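Magnesium transporter MgtE (Enterococcus faecalis, PDB 2OUX) probably transports magnesium ions across the cell membrane, this chain being its cytosolic part: an N domain joined to a pair of CBS domains. Local coordinates at residues L16-K20 / N21-N25; H35-E38 / Q39-Y43; A82-R85 / P86-A90; A114-L117 / S118-S121; P236-D239 / Y240-L244. All blocks are in the same frame, centred on the assembly; numbering follows the deposited sequence.

How the contacts relate
Contacts 1 to 4 mark helix ends and turns in the helical N-terminal half of the chain, while contact 5 is a hairpin turn in the second CBS domain. Contacts 1 and 2 touch through Phe-42, which packs against Leu-16 and Leu-19. Contacts 3 and 4 also touch, with centres about 11 Å apart: Leu-119 lies on Pro-86 and Ala-90, and Leu-120 on Ala-90. Contact 5 is remote from contact 1, at about 48 Å between centres. Magnesium lies near contact 5 and, less closely, contact 2. One ion is about 3 Å from the side chain of Pro-236 in contact 5, and another is about 7 Å from that of Tyr-37 in contact 2.

Contact 1. Residues L16-K20 / N21-N25; sequences LETLK and NQQMN
A Schellman motif closes helix 8-20, where Thr-18 and Leu-19 meet Gln-22 and Gln-23. The helical pattern still holds at Asn-21, whose N bonds to Glu-17 O at 2.8 Å. Gln-22 then turns to positive phi (48°), and the chain folds back over the helix end. Gln-23 N bonds to Thr-18 O at 2.8 Å, and the bond is nearly straight (167°). Inside this loop Gln-22 N bonds to Leu-19 O at 3.0 Å, but the place of that nitrogen is less sure. Two carbonyls of the last turn, Glu-17 O and Thr-18 O, are clearly bonded. Gln-23 is also the N-cap of helix 24-31. With CG anti to its own carbonyl carbon (chi1 -49°) and the chain extended beyond, its amide lies back against the helix, and NE2 comes to 3.2 Å from Thr-18 CA. Asn-21 CB sits 3.4 Å from Glu-17 O. The hydroxyl of Thr-18 turns to the helix itself and bonds to Leu-15 O. Thr-18 packs on Phe-27 and Leu-30 of helix 24-31. Leu-19 also touches Phe-27, Leu-46 of a loop and His-53 of helix 48-57, so the turn packs on both helices.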
loop_
_atom_site.group_PDB
_atom_site.type_symbol
_atom_site.label_atom_id
_atom_site.label_comp_id
_atom_site.label_asym_id
_atom_site.label_seq_id
_atom_site.Cartn_x
_atom_site.Cartn_y
_atom_site.Cartn_z
ATOM N N LEU A 16 7.627 -16.728 -26.094
ATOM C CA LEU A 16 8.307 -18.017 -26.280
ATOM C C LEU A 16 9.000 -18.094 -27.637
ATOM O O LEU A 16 10.070 -18.684 -27.769
ATOM C CB LEU A 16 7.312 -19.180 -26.162
ATOM C CG LEU A 16 7.401 -20.049 -24.897
ATOM C CD1 LEU A 16 6.266 -21.073 -24.875
ATOM C CD2 LEU A 16 8.746 -20.746 -24.849
ATOM N N GLU A 17 8.375 -17.501 -28.647
ATOM C CA GLU A 17 8.943 -17.519 -29.982
ATOM C C GLU A 17 10.183 -16.640 -30.100
ATOM O O GLU A 17 11.180 -17.059 -30.687
ATOM C CB GLU A 17 7.887 -17.104 -31.010
ATOM C CG GLU A 17 6.951 -18.244 -31.395
ATOM C CD GLU A 17 7.686 -19.398 -32.083
ATOM O OE1 GLU A 17 8.240 -19.182 -33.184
ATOM O OE2 GLU A 17 7.711 -20.517 -31.525
ATOM N N THR A 18 10.137 -15.434 -29.545
ATOM C CA THR A 18 11.299 -14.558 -29.625
ATOM C C THR A 18 12.429 -15.242 -28.874
ATOM O O THR A 18 13.603 -15.074 -29.202
ATOM C CB THR A 18 11.050 -13.183 -28.971
ATOM O OG1 THR A 18 11.094 -13.316 -27.546
ATOM C CG2 THR A 18 9.694 -12.628 -29.385
ATOM N N LEU A 19 12.060 -16.024 -27.866
ATOM C CA LEU A 19 13.029 -16.743 -27.057
ATOM C C LEU A 19 13.714 -17.817 -27.888
ATOM O O LEU A 19 14.944 -17.874 -27.955
ATOM C CB LEU A 19 12.334 -17.375 -25.850
ATOM C CG LEU A 19 13.220 -18.056 -24.809
ATOM C CD1 LEU A 19 14.335 -17.108 -24.377
ATOM C CD2 LEU A 19 12.368 -18.468 -23.612
ATOM N N LYS A 20 12.913 -18.668 -28.524
ATOM C CA LYS A 20 13.451 -19.741 -29.353
ATOM C C LYS A 20 14.273 -19.176 -30.514
ATOM O O LYS A 20 15.413 -19.586 -30.728
ATOM C CB LYS A 20 12.310 -20.630 -29.868
ATOM C CG LYS A 20 11.581 -21.369 -28.746
ATOM C CD LYS A 20 10.395 -22.177 -29.249
ATOM C CE LYS A 20 10.820 -23.290 -30.208
ATOM N NZ LYS A 20 9.652 -24.079 -30.712
ATOM N N ASN A 21 13.704 -18.224 -31.251
ATOM C CA ASN A 21 14.413 -17.608 -32.370
ATOM C C ASN A 21 15.600 -16.788 -31.887
ATOM O O ASN A 21 16.259 -16.117 -32.676
ATOM C CB ASN A 21 13.479 -16.698 -33.166
ATOM C CG ASN A 21 12.401 -17.468 -33.893
ATOM O OD1 ASN A 21 11.563 -16.882 -34.578
ATOM N ND2 ASN A 21 12.417 -18.788 -33.748
ATOM N N GLN A 22 15.858 -16.840 -30.586
ATOM C CA GLN A 22 16.962 -16.107 -29.982
ATOM C C GLN A 22 17.045 -14.641 -30.402
ATOM O O GLN A 22 18.114 -14.135 -30.750
ATOM C CB GLN A 22 18.284 -16.827 -30.268
ATOM C CG GLN A 22 18.368 -18.194 -29.595
ATOM C CD GLN A 22 19.790 -18.711 -29.466
ATOM O OE1 GLN A 22 20.301 -19.404 -30.345
ATOM N NE2 GLN A 22 20.442 -18.361 -28.361
ATOM N N GLN A 23 15.902 -13.965 -30.350
ATOM C CA GLN A 23 15.799 -12.550 -30.697
ATOM C C GLN A 23 15.923 -11.768 -29.385
ATOM O O GLN A 23 14.940 -11.216 -28.884
ATOM C CB GLN A 23 14.435 -12.271 -31.345
ATOM C CG GLN A 23 14.057 -13.232 -32.469
ATOM C CD GLN A 23 12.611 -13.070 -32.933
ATOM O OE1 GLN A 23 12.218 -12.009 -33.417
ATOM N NE2 GLN A 23 11.816 -14.126 -32.784
HETATM N N MSE A 24 17.135 -11.730 -28.836
HETATM C CA MSE A 24 17.409 -11.060 -27.566
HETATM C C MSE A 24 16.665 -9.756 -27.300
HETATM O O MSE A 24 15.934 -9.643 -26.316
HETATM C CB MSE A 24 18.917 -10.819 -27.410
HETATM C CG MSE A 24 19.302 -10.134 -26.096
HETATM SE SE MSE A 24 21.204 -10.151 -25.695
HETATM C CE MSE A 24 21.651 -8.349 -26.242
ATOM N N ASN A 25 16.842 -8.771 -28.171
ATOM C CA ASN A 25 16.200 -7.473 -27.983
ATOM C C ASN A 25 14.669 -7.500 -28.023
ATOM O O ASN A 25 14.012 -6.803 -27.239
ATOM C CB ASN A 25 16.759 -6.484 -29.008
ATOM C CG ASN A 25 18.283 -6.372 -28.934
ATOM O OD1 ASN A 25 18.839 -5.832 -27.971
ATOM N ND2 ASN A 25 18.964 -6.903 -29.948
#

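Contact 2. Residues H35-E38 / Q39-Y43; sequences HIYE and QGQFY
His-35 O accepts Gln-39 N at 3.0 Å, in the first turn of helix 36-43 of the MgtE intracellular N domain. His-35 is the N-cap, and its own N has a weak bond of 3.4 Å to Glu-38 OE1, one half of a capping box. Ile-36 comes next. Its O takes Gly-40 N at 3.0 Å. The extended side chain of Gln-39 crosses beside Ile-36, and its NE2 bonds to Leu-34 O. Tyr-37 O accepts Gln-41 N, and its ring carries the main side-chain contact. Gln-41 CG lies over one ring face in a CH-pi contact, 4.0 Å from the centroid and 24° off the ring normal. A bend at chi2 (-56°) lays the amide nearly parallel to the ring, the planes 11° apart, with Gln-41 NE2 3.6 Å from Tyr-37 CE1. A water bridges the amide to the backbone: it donates to Tyr-37 O at 3.1 Å and accepts from Gln-41 NE2 at 3.0 Å. A bound magnesium ion is about 7 Å from the Tyr-37 side chain. Glu-38 O takes Phe-42 N. Glu-38 OE2 bonds to Tyr-230 OH of the second subunit, and the ring of that tyrosine also meets His-35 and Tyr-37, so the helix start lies at the dimer interface. Phe-42 packs on helices 8-20 and 24-31, and Gln-39 and Tyr-43 touch Met-66 of helix 60-67.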
loop_
_atom_site.group_PDB
_atom_site.type_symbol
_atom_site.label_atom_id
_atom_site.label_comp_id
_atom_site.label_asym_id
_atom_site.label_seq_id
_atom_site.Cartn_x
_atom_site.Cartn_y
_atom_site.Cartn_z
ATOM N N HIS A 35 4.623 -7.275 -15.914
ATOM C CA HIS A 35 4.737 -7.022 -14.479
ATOM C C HIS A 35 5.556 -8.207 -13.944
ATOM O O HIS A 35 5.438 -9.309 -14.465
ATOM C CB HIS A 35 3.337 -7.017 -13.859
ATOM C CG HIS A 35 3.333 -6.927 -12.363
ATOM N ND1 HIS A 35 2.976 -5.775 -11.688
ATOM C CD2 HIS A 35 3.622 -7.847 -11.418
ATOM C CE1 HIS A 35 3.046 -5.996 -10.388
ATOM N NE2 HIS A 35 3.435 -7.242 -10.194
ATOM N N ILE A 36 6.371 -7.994 -12.917
ATOM C CA ILE A 36 7.197 -9.074 -12.384
ATOM C C ILE A 36 6.464 -10.368 -12.039
ATOM O O ILE A 36 7.063 -11.436 -12.092
ATOM C CB ILE A 36 8.006 -8.627 -11.150
ATOM C CG1 ILE A 36 7.085 -7.972 -10.120
ATOM C CG2 ILE A 36 9.138 -7.699 -11.583
ATOM C CD1 ILE A 36 7.750 -7.743 -8.776
ATOM N N TYR A 37 5.180 -10.289 -11.690
ATOM C CA TYR A 37 4.422 -11.503 -11.381
ATOM C C TYR A 37 4.142 -12.290 -12.658
ATOM O O TYR A 37 4.136 -13.518 -12.648
ATOM C CB TYR A 37 3.087 -11.189 -10.716
ATOM C CG TYR A 37 2.139 -12.376 -10.721
ATOM C CD1 TYR A 37 2.321 -13.455 -9.847
ATOM C CD2 TYR A 37 1.088 -12.442 -11.631
ATOM C CE1 TYR A 37 1.465 -14.567 -9.879
ATOM C CE2 TYR A 37 0.232 -13.542 -11.674
ATOM C CZ TYR A 37 0.428 -14.601 -10.801
ATOM O OH TYR A 37 -0.426 -15.674 -10.850
ATOM N N GLU A 38 3.872 -11.579 -13.746
ATOM C CA GLU A 38 3.616 -12.244 -15.020
ATOM C C GLU A 38 4.952 -12.825 -15.508
ATOM O O GLU A 38 4.999 -13.904 -16.111
ATOM C CB GLU A 38 3.033 -11.252 -16.035
ATOM C CG GLU A 38 1.780 -10.553 -15.537
ATOM C CD GLU A 38 1.181 -9.578 -16.538
ATOM O OE1 GLU A 38 1.935 -8.833 -17.211
ATOM O OE2 GLU A 38 -0.062 -9.539 -16.635
ATOM N N GLN A 39 6.037 -12.106 -15.229
ATOM C CA GLN A 39 7.370 -12.575 -15.600
ATOM C C GLN A 39 7.605 -13.914 -14.905
ATOM O O GLN A 39 8.164 -14.843 -15.491
ATOM C CB GLN A 39 8.441 -11.571 -15.156
ATOM C CG GLN A 39 8.518 -10.322 -16.034
ATOM C CD GLN A 39 9.467 -9.274 -15.486
ATOM O OE1 GLN A 39 10.489 -9.595 -14.874
ATOM N NE2 GLN A 39 9.131 -8.006 -15.705
ATOM N N GLY A 40 7.170 -14.007 -13.652
ATOM C CA GLY A 40 7.344 -15.240 -12.907
ATOM C C GLY A 40 6.563 -16.409 -13.489
ATOM O O GLY A 40 7.064 -17.532 -13.561
ATOM N N GLN A 41 5.329 -16.156 -13.905
ATOM C CA GLN A 41 4.504 -17.206 -14.482
ATOM C C GLN A 41 5.098 -17.689 -15.801
ATOM O O GLN A 41 5.193 -18.893 -16.044
ATOM C CB GLN A 41 3.079 -16.694 -14.696
ATOM C CG GLN A 41 2.383 -16.335 -13.394
ATOM C CD GLN A 41 2.361 -17.501 -12.420
ATOM O OE1 GLN A 41 1.625 -18.468 -12.615
ATOM N NE2 GLN A 41 3.179 -17.420 -11.374
ATOM N N PHE A 42 5.493 -16.747 -16.651
ATOM C CA PHE A 42 6.100 -17.090 -17.928
ATOM C C PHE A 42 7.298 -17.989 -17.653
ATOM O O PHE A 42 7.384 -19.094 -18.179
ATOM C CB PHE A 42 6.570 -15.830 -18.663
ATOM C CG PHE A 42 7.317 -16.119 -19.935
ATOM C CD1 PHE A 42 6.643 -16.573 -21.068
ATOM C CD2 PHE A 42 8.695 -15.965 -19.992
ATOM C CE1 PHE A 42 7.335 -16.873 -22.240
ATOM C CE2 PHE A 42 9.393 -16.262 -21.154
ATOM C CZ PHE A 42 8.710 -16.718 -22.285
ATOM N N TYR A 43 8.206 -17.513 -16.807
ATOM C CA TYR A 43 9.412 -18.258 -16.448
ATOM C C TYR A 43 9.160 -19.641 -15.855
ATOM O O TYR A 43 9.895 -20.584 -16.140
ATOM C CB TYR A 43 10.255 -17.435 -15.475
ATOM C CG TYR A 43 11.405 -18.178 -14.820
ATOM C CD1 TYR A 43 11.220 -18.898 -13.639
ATOM C CD2 TYR A 43 12.693 -18.113 -15.352
ATOM C CE1 TYR A 43 12.294 -19.531 -12.999
ATOM C CE2 TYR A 43 13.772 -18.741 -14.723
ATOM C CZ TYR A 43 13.570 -19.444 -13.546
ATOM O OH TYR A 43 14.649 -20.032 -12.914
HETATM O O HOH W 1 5.240 -15.481 -10.470
#

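Contact 3. Residues A82-R85 / P86-A90; sequences AEMR and PSYAA
Arg-85, Met-84 and Tyr-88 carry this turn between helices 79-83 and 86-93 of the MgtE intracellular N domain. Arg-85 is the N-cap of the second helix. Its O accepts Ala-89 N at 3.0 Å, and it also takes a weak, bent bond from Tyr-88 N. The Arg-85 side chain bends at chi3 and brings NH2 beside the Tyr-88 ring. This NH2 comes to 3.9 Å from Tyr-88 CD1, which lies at the guanidinium edge. The two planes are 42° apart, so the groups do not stack. Tyr-88 swings its ring away from its own N (chi1 -176°), which sets it beside Met-84. Met-84 is a selenomethionine. Its SE stands at the edge of the Tyr-88 ring, 5.4 Å from the centroid, a Met-aromatic contact. Met-84 CG adds packing at 3.9 Å from Tyr-88 CD2, and Met-84 CB lies 4.1 Å from Ala-89 CB. The position of the methyl CE is doubtful. Tyr-88 OH is hydrogen-bonded to Leu-58 O. Met-84 and Tyr-88 pack on Tyr-55 of helix 48-57 and Leu-63 of helix 60-67, while Ala-89 touches Tyr-116 of helix 110-118.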
loop_
_atom_site.group_PDB
_atom_site.type_symbol
_atom_site.label_atom_id
_atom_site.label_comp_id
_atom_site.label_asym_id
_atom_site.label_seq_id
_atom_site.Cartn_x
_atom_site.Cartn_y
_atom_site.Cartn_z
ATOM N N ALA A 82 20.614 -24.081 -8.985
ATOM C CA ALA A 82 21.663 -25.023 -9.356
ATOM C C ALA A 82 22.033 -24.907 -10.832
ATOM O O ALA A 82 23.213 -24.827 -11.171
ATOM C CB ALA A 82 21.222 -26.439 -9.043
ATOM N N GLU A 83 21.023 -24.888 -11.702
ATOM C CA GLU A 83 21.258 -24.785 -13.139
ATOM C C GLU A 83 21.952 -23.479 -13.518
ATOM O O GLU A 83 22.505 -23.353 -14.609
ATOM C CB GLU A 83 19.939 -24.933 -13.911
ATOM C CG GLU A 83 18.882 -23.891 -13.592
ATOM C CD GLU A 83 17.526 -24.225 -14.201
ATOM O OE1 GLU A 83 17.093 -25.392 -14.092
ATOM O OE2 GLU A 83 16.882 -23.323 -14.776
HETATM N N MSE A 84 21.935 -22.507 -12.617
HETATM C CA MSE A 84 22.581 -21.224 -12.881
HETATM C C MSE A 84 24.057 -21.312 -12.540
HETATM O O MSE A 84 24.453 -22.105 -11.688
HETATM C CB MSE A 84 21.962 -20.117 -12.026
HETATM C CG MSE A 84 20.673 -19.516 -12.550
HETATM SE SE MSE A 84 19.772 -18.492 -11.163
HETATM C CE MSE A 84 20.950 -17.018 -11.000
ATOM N N ARG A 85 24.875 -20.504 -13.205
ATOM C CA ARG A 85 26.293 -20.490 -12.905
ATOM C C ARG A 85 26.385 -19.866 -11.524
ATOM O O ARG A 85 25.905 -18.750 -11.308
ATOM C CB ARG A 85 27.068 -19.630 -13.902
ATOM C CG ARG A 85 27.221 -20.232 -15.282
ATOM C CD ARG A 85 27.812 -19.198 -16.221
ATOM N NE ARG A 85 27.024 -17.965 -16.192
ATOM C CZ ARG A 85 27.355 -16.841 -16.819
ATOM N NH1 ARG A 85 28.468 -16.777 -17.538
ATOM N NH2 ARG A 85 26.567 -15.776 -16.723
ATOM N N PRO A 86 26.991 -20.582 -10.570
ATOM C CA PRO A 86 27.150 -20.111 -9.194
ATOM C C PRO A 86 27.374 -18.608 -9.074
ATOM O O PRO A 86 26.733 -17.948 -8.261
ATOM C CB PRO A 86 28.337 -20.925 -8.697
ATOM C CG PRO A 86 28.092 -22.256 -9.346
ATOM C CD PRO A 86 27.688 -21.868 -10.766
ATOM N N SER A 87 28.276 -18.062 -9.880
ATOM C CA SER A 87 28.552 -16.634 -9.823
ATOM C C SER A 87 27.318 -15.813 -10.196
ATOM O O SER A 87 27.027 -14.794 -9.570
ATOM C CB SER A 87 29.704 -16.277 -10.758
ATOM O OG SER A 87 29.393 -16.638 -12.092
ATOM N N TYR A 88 26.599 -16.262 -11.219
ATOM C CA TYR A 88 25.399 -15.574 -11.679
ATOM C C TYR A 88 24.324 -15.613 -10.589
ATOM O O TYR A 88 23.695 -14.595 -10.294
ATOM C CB TYR A 88 24.880 -16.244 -12.955
ATOM C CG TYR A 88 23.686 -15.568 -13.594
ATOM C CD1 TYR A 88 23.830 -14.396 -14.340
ATOM C CD2 TYR A 88 22.419 -16.126 -13.492
ATOM C CE1 TYR A 88 22.732 -13.802 -14.968
ATOM C CE2 TYR A 88 21.320 -15.543 -14.107
ATOM C CZ TYR A 88 21.478 -14.389 -14.848
ATOM O OH TYR A 88 20.377 -13.835 -15.468
ATOM N N ALA A 89 24.118 -16.790 -9.999
ATOM C CA ALA A 89 23.127 -16.957 -8.936
ATOM C C ALA A 89 23.422 -16.023 -7.769
ATOM O O ALA A 89 22.532 -15.323 -7.272
ATOM C CB ALA A 89 23.101 -18.414 -8.455
ATOM N N ALA A 90 24.680 -16.005 -7.341
ATOM C CA ALA A 90 25.090 -15.159 -6.231
ATOM C C ALA A 90 24.783 -13.685 -6.500
ATOM O O ALA A 90 24.232 -12.994 -5.645
ATOM C CB ALA A 90 26.585 -15.348 -5.950
#

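Contact 4. Residues A114-L117 / S118-S121; sequences AKYL and SLLS
Ser-118 N bonds to Ala-114 O at 2.7 Å and Leu-119 N to Lys-115 O at 3.2 Å, after which the helical pattern fades into a weak 3.3 Å bond from Leu-120 N to Leu-117 O. Ser-118 adds a side-chain bond. Its OG sits between the backbone N and the carbonyl carbon (chi1 72°), which turns it back to donate to Lys-115 O. The modelled distance is very short, so its length is doubtful. This is the C-terminal end of helix 110-118 in the MgtE intracellular N domain, followed by a tight link to helix 122-131. Ser-121 is the N-cap of that next helix. Its side chain caps a backbone N there, and Glu-124 OE1 takes Ser-121 N in return, consistent with a capping box. Leu-119 lies back along the helix, with CG 3.2 Å from Lys-115 O. Its CD1 comes to 4.3 Å from Tyr-116 CD1, approaching the ring obliquely. Lys-115 CG lies over the centre of one face of the same ring. Leu-120 turns toward the helix end, with CG 3.7 Å from Tyr-116 O. Leu-117 and Leu-120 both pack on Ala-125 of helix 122-131, and Leu-119 packs on Pro-86 and Ala-90 of helix 86-93.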
loop_
_atom_site.group_PDB
_atom_site.type_symbol
_atom_site.label_atom_id
_atom_site.label_comp_id
_atom_site.label_asym_id
_atom_site.label_seq_id
_atom_site.Cartn_x
_atom_site.Cartn_y
_atom_site.Cartn_z
ATOM N N ALA A 114 25.470 -21.909 2.066
ATOM C CA ALA A 114 26.797 -21.407 2.408
ATOM C C ALA A 114 27.614 -21.130 1.156
ATOM O O ALA A 114 28.346 -20.144 1.086
ATOM C CB ALA A 114 27.533 -22.406 3.293
ATOM N N LYS A 115 27.481 -22.003 0.164
ATOM C CA LYS A 115 28.230 -21.848 -1.074
ATOM C C LYS A 115 27.885 -20.537 -1.792
ATOM O O LYS A 115 28.783 -19.790 -2.184
ATOM C CB LYS A 115 27.986 -23.058 -1.994
ATOM C CG LYS A 115 26.869 -22.888 -3.003
ATOM C CD LYS A 115 27.422 -22.719 -4.416
ATOM C CE LYS A 115 27.819 -24.059 -5.018
ATOM N NZ LYS A 115 26.646 -24.989 -5.093
ATOM N N TYR A 116 26.593 -20.250 -1.958
ATOM C CA TYR A 116 26.180 -19.018 -2.626
ATOM C C TYR A 116 26.574 -17.829 -1.771
ATOM O O TYR A 116 27.031 -16.806 -2.273
ATOM C CB TYR A 116 24.670 -18.995 -2.855
ATOM C CG TYR A 116 24.177 -20.043 -3.817
ATOM C CD1 TYR A 116 24.729 -20.165 -5.092
ATOM C CD2 TYR A 116 23.162 -20.924 -3.454
ATOM C CE1 TYR A 116 24.280 -21.145 -5.984
ATOM C CE2 TYR A 116 22.706 -21.900 -4.334
ATOM C CZ TYR A 116 23.273 -22.010 -5.594
ATOM O OH TYR A 116 22.847 -23.002 -6.451
ATOM N N LEU A 117 26.395 -17.985 -0.470
ATOM C CA LEU A 117 26.726 -16.944 0.486
ATOM C C LEU A 117 28.227 -16.663 0.450
ATOM O O LEU A 117 28.665 -15.530 0.643
ATOM C CB LEU A 117 26.301 -17.401 1.878
ATOM C CG LEU A 117 26.135 -16.374 2.991
ATOM C CD1 LEU A 117 25.239 -15.223 2.534
ATOM C CD2 LEU A 117 25.536 -17.080 4.190
ATOM N N SER A 118 29.016 -17.700 0.193
ATOM C CA SER A 118 30.461 -17.548 0.132
ATOM C C SER A 118 30.871 -16.749 -1.105
ATOM O O SER A 118 31.864 -16.025 -1.085
ATOM C CB SER A 118 31.139 -18.919 0.096
ATOM O OG SER A 118 30.937 -19.557 -1.155
ATOM N N LEU A 119 30.094 -16.881 -2.174
ATOM C CA LEU A 119 30.379 -16.188 -3.429
ATOM C C LEU A 119 30.154 -14.678 -3.373
ATOM O O LEU A 119 30.461 -13.967 -4.333
ATOM C CB LEU A 119 29.526 -16.791 -4.552
ATOM C CG LEU A 119 29.775 -18.276 -4.830
ATOM C CD1 LEU A 119 28.720 -18.834 -5.764
ATOM C CD2 LEU A 119 31.157 -18.442 -5.425
ATOM N N LEU A 120 29.628 -14.190 -2.249
ATOM C CA LEU A 120 29.350 -12.764 -2.091
ATOM C C LEU A 120 30.405 -12.033 -1.281
ATOM O O LEU A 120 30.975 -12.586 -0.343
ATOM C CB LEU A 120 27.998 -12.552 -1.408
ATOM C CG LEU A 120 26.728 -13.102 -2.050
ATOM C CD1 LEU A 120 25.541 -12.664 -1.208
ATOM C CD2 LEU A 120 26.587 -12.595 -3.477
ATOM N N SER A 121 30.644 -10.775 -1.636
ATOM C CA SER A 121 31.613 -9.959 -0.917
ATOM C C SER A 121 31.020 -9.624 0.450
ATOM O O SER A 121 29.895 -10.022 0.768
ATOM C CB SER A 121 31.902 -8.658 -1.675
ATOM O OG SER A 121 30.921 -7.671 -1.403
#

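Contact 5. Residues P236-D239 / Y240-L244; sequences PVTD and YDDHL
Asp-239 and His-243 meet across a beta hairpin that joins strands 234-238 and 244-249 of the second CBS domain, with a type I turn from Asp-239 to Asp-242. Hydrogen bonds to the backbone close the loop. Asp-242 N bonds to Asp-239 O at 2.9 Å from above the carbonyl plane. Thr-238 OG1 donates to the same oxygen at 3.1 Å from the opposite face, so two donors hold it. Asp-239 N has a weak bond to His-243 O at 3.4 Å. The carboxylate of Asp-239 adds side-chain bonds. Its CG sits between the backbone N and the carbonyl carbon (chi1 52°), which points it into the loop. OD1 takes His-243 N at 3.0 Å, in a nearly straight bond from above the carboxylate plane. It also accepts a weak bond from Asp-241 N at 2.7 Å, as in an Asx turn. These N-H groups would partly offset the negative charge of Asp-239, which lies near that of Asp-241. Apolar packing joins the strand ends: Pro-236 CB touches Leu-244 CD1 at 3.8 Å. Both side chains reach Tyr-177, a magnesium ligand with Ala-234; a bound ion is about 3 Å from the Pro-236 side chain. Rings stack with residues beyond the hairpin: Tyr-240 on His-215, His-243 on His-184. Asp-239 OD2 meets the edge of the His-243 ring at CD2, 2.9 Å away, with the carboxylate and ring planes 87° apart.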
loop_
_atom_site.group_PDB
_atom_site.type_symbol
_atom_site.label_atom_id
_atom_site.label_comp_id
_atom_site.label_asym_id
_atom_site.label_seq_id
_atom_site.Cartn_x
_atom_site.Cartn_y
_atom_site.Cartn_z
ATOM N N PRO A 236 7.538 0.534 10.225
ATOM C CA PRO A 236 8.936 0.433 10.651
ATOM C C PRO A 236 9.185 -0.537 11.796
ATOM O O PRO A 236 8.311 -0.787 12.623
ATOM C CB PRO A 236 9.302 1.881 10.993
ATOM C CG PRO A 236 8.028 2.454 11.450
ATOM C CD PRO A 236 7.003 1.880 10.496
ATOM N N VAL A 237 10.395 -1.086 11.817
ATOM C CA VAL A 237 10.808 -2.051 12.826
ATOM C C VAL A 237 12.046 -1.542 13.557
ATOM O O VAL A 237 12.981 -1.043 12.937
ATOM C CB VAL A 237 11.141 -3.413 12.168
ATOM C CG1 VAL A 237 11.457 -4.447 13.236
ATOM C CG2 VAL A 237 9.978 -3.871 11.313
ATOM N N THR A 238 12.056 -1.676 14.879
ATOM C CA THR A 238 13.189 -1.203 15.674
ATOM C C THR A 238 13.571 -2.203 16.756
ATOM O O THR A 238 12.904 -3.221 16.944
ATOM C CB THR A 238 12.848 0.120 16.396
ATOM O OG1 THR A 238 11.946 -0.148 17.480
ATOM C CG2 THR A 238 12.171 1.099 15.437
ATOM N N ASP A 239 14.663 -1.910 17.457
ATOM C CA ASP A 239 15.092 -2.741 18.573
ATOM C C ASP A 239 14.561 -2.021 19.814
ATOM O O ASP A 239 13.886 -0.998 19.695
ATOM C CB ASP A 239 16.617 -2.845 18.639
ATOM C CG ASP A 239 17.298 -1.495 18.625
ATOM O OD1 ASP A 239 16.684 -0.499 19.065
ATOM O OD2 ASP A 239 18.460 -1.432 18.184
ATOM N N TYR A 240 14.856 -2.534 21.003
ATOM C CA TYR A 240 14.367 -1.883 22.212
ATOM C C TYR A 240 14.891 -0.457 22.349
ATOM O O TYR A 240 14.303 0.356 23.053
ATOM C CB TYR A 240 14.750 -2.698 23.445
ATOM C CG TYR A 240 14.039 -4.027 23.533
ATOM C CD1 TYR A 240 12.647 -4.092 23.598
ATOM C CD2 TYR A 240 14.758 -5.223 23.545
ATOM C CE1 TYR A 240 11.985 -5.320 23.677
ATOM C CE2 TYR A 240 14.109 -6.455 23.624
ATOM C CZ TYR A 240 12.723 -6.497 23.686
ATOM O OH TYR A 240 12.079 -7.717 23.747
ATOM N N ASP A 241 15.987 -0.154 21.665
ATOM C CA ASP A 241 16.579 1.176 21.728
ATOM C C ASP A 241 16.013 2.134 20.685
ATOM O O ASP A 241 16.450 3.284 20.581
ATOM C CB ASP A 241 18.094 1.084 21.563
ATOM C CG ASP A 241 18.766 0.400 22.739
ATOM O OD1 ASP A 241 18.509 0.813 23.891
ATOM O OD2 ASP A 241 19.556 -0.542 22.513
ATOM N N ASP A 242 15.045 1.652 19.912
ATOM C CA ASP A 242 14.412 2.462 18.879
ATOM C C ASP A 242 15.283 2.758 17.665
ATOM O O ASP A 242 15.160 3.817 17.051
ATOM C CB ASP A 242 13.904 3.776 19.472
ATOM C CG ASP A 242 12.811 3.559 20.486
ATOM O OD1 ASP A 242 11.834 2.847 20.152
ATOM O OD2 ASP A 242 12.928 4.094 21.609
ATOM N N HIS A 243 16.168 1.829 17.328
ATOM C CA HIS A 243 17.015 1.981 16.154
ATOM C C HIS A 243 16.204 1.409 14.995
ATOM O O HIS A 243 15.689 0.291 15.090
ATOM C CB HIS A 243 18.307 1.175 16.313
ATOM C CG HIS A 243 19.243 1.720 17.342
ATOM N ND1 HIS A 243 19.922 2.906 17.183
ATOM C CD2 HIS A 243 19.636 1.224 18.546
ATOM C CE1 HIS A 243 20.692 3.122 18.235
ATOM N NE2 HIS A 243 20.534 2.113 19.075
ATOM N N LEU A 244 16.082 2.172 13.913
ATOM C CA LEU A 244 15.317 1.723 12.748
ATOM C C LEU A 244 16.044 0.588 12.030
ATOM O O LEU A 244 17.095 0.800 11.424
ATOM C CB LEU A 244 15.088 2.901 11.791
ATOM C CG LEU A 244 14.359 2.625 10.473
ATOM C CD1 LEU A 244 13.053 1.881 10.716
ATOM C CD2 LEU A 244 14.104 3.946 9.780
#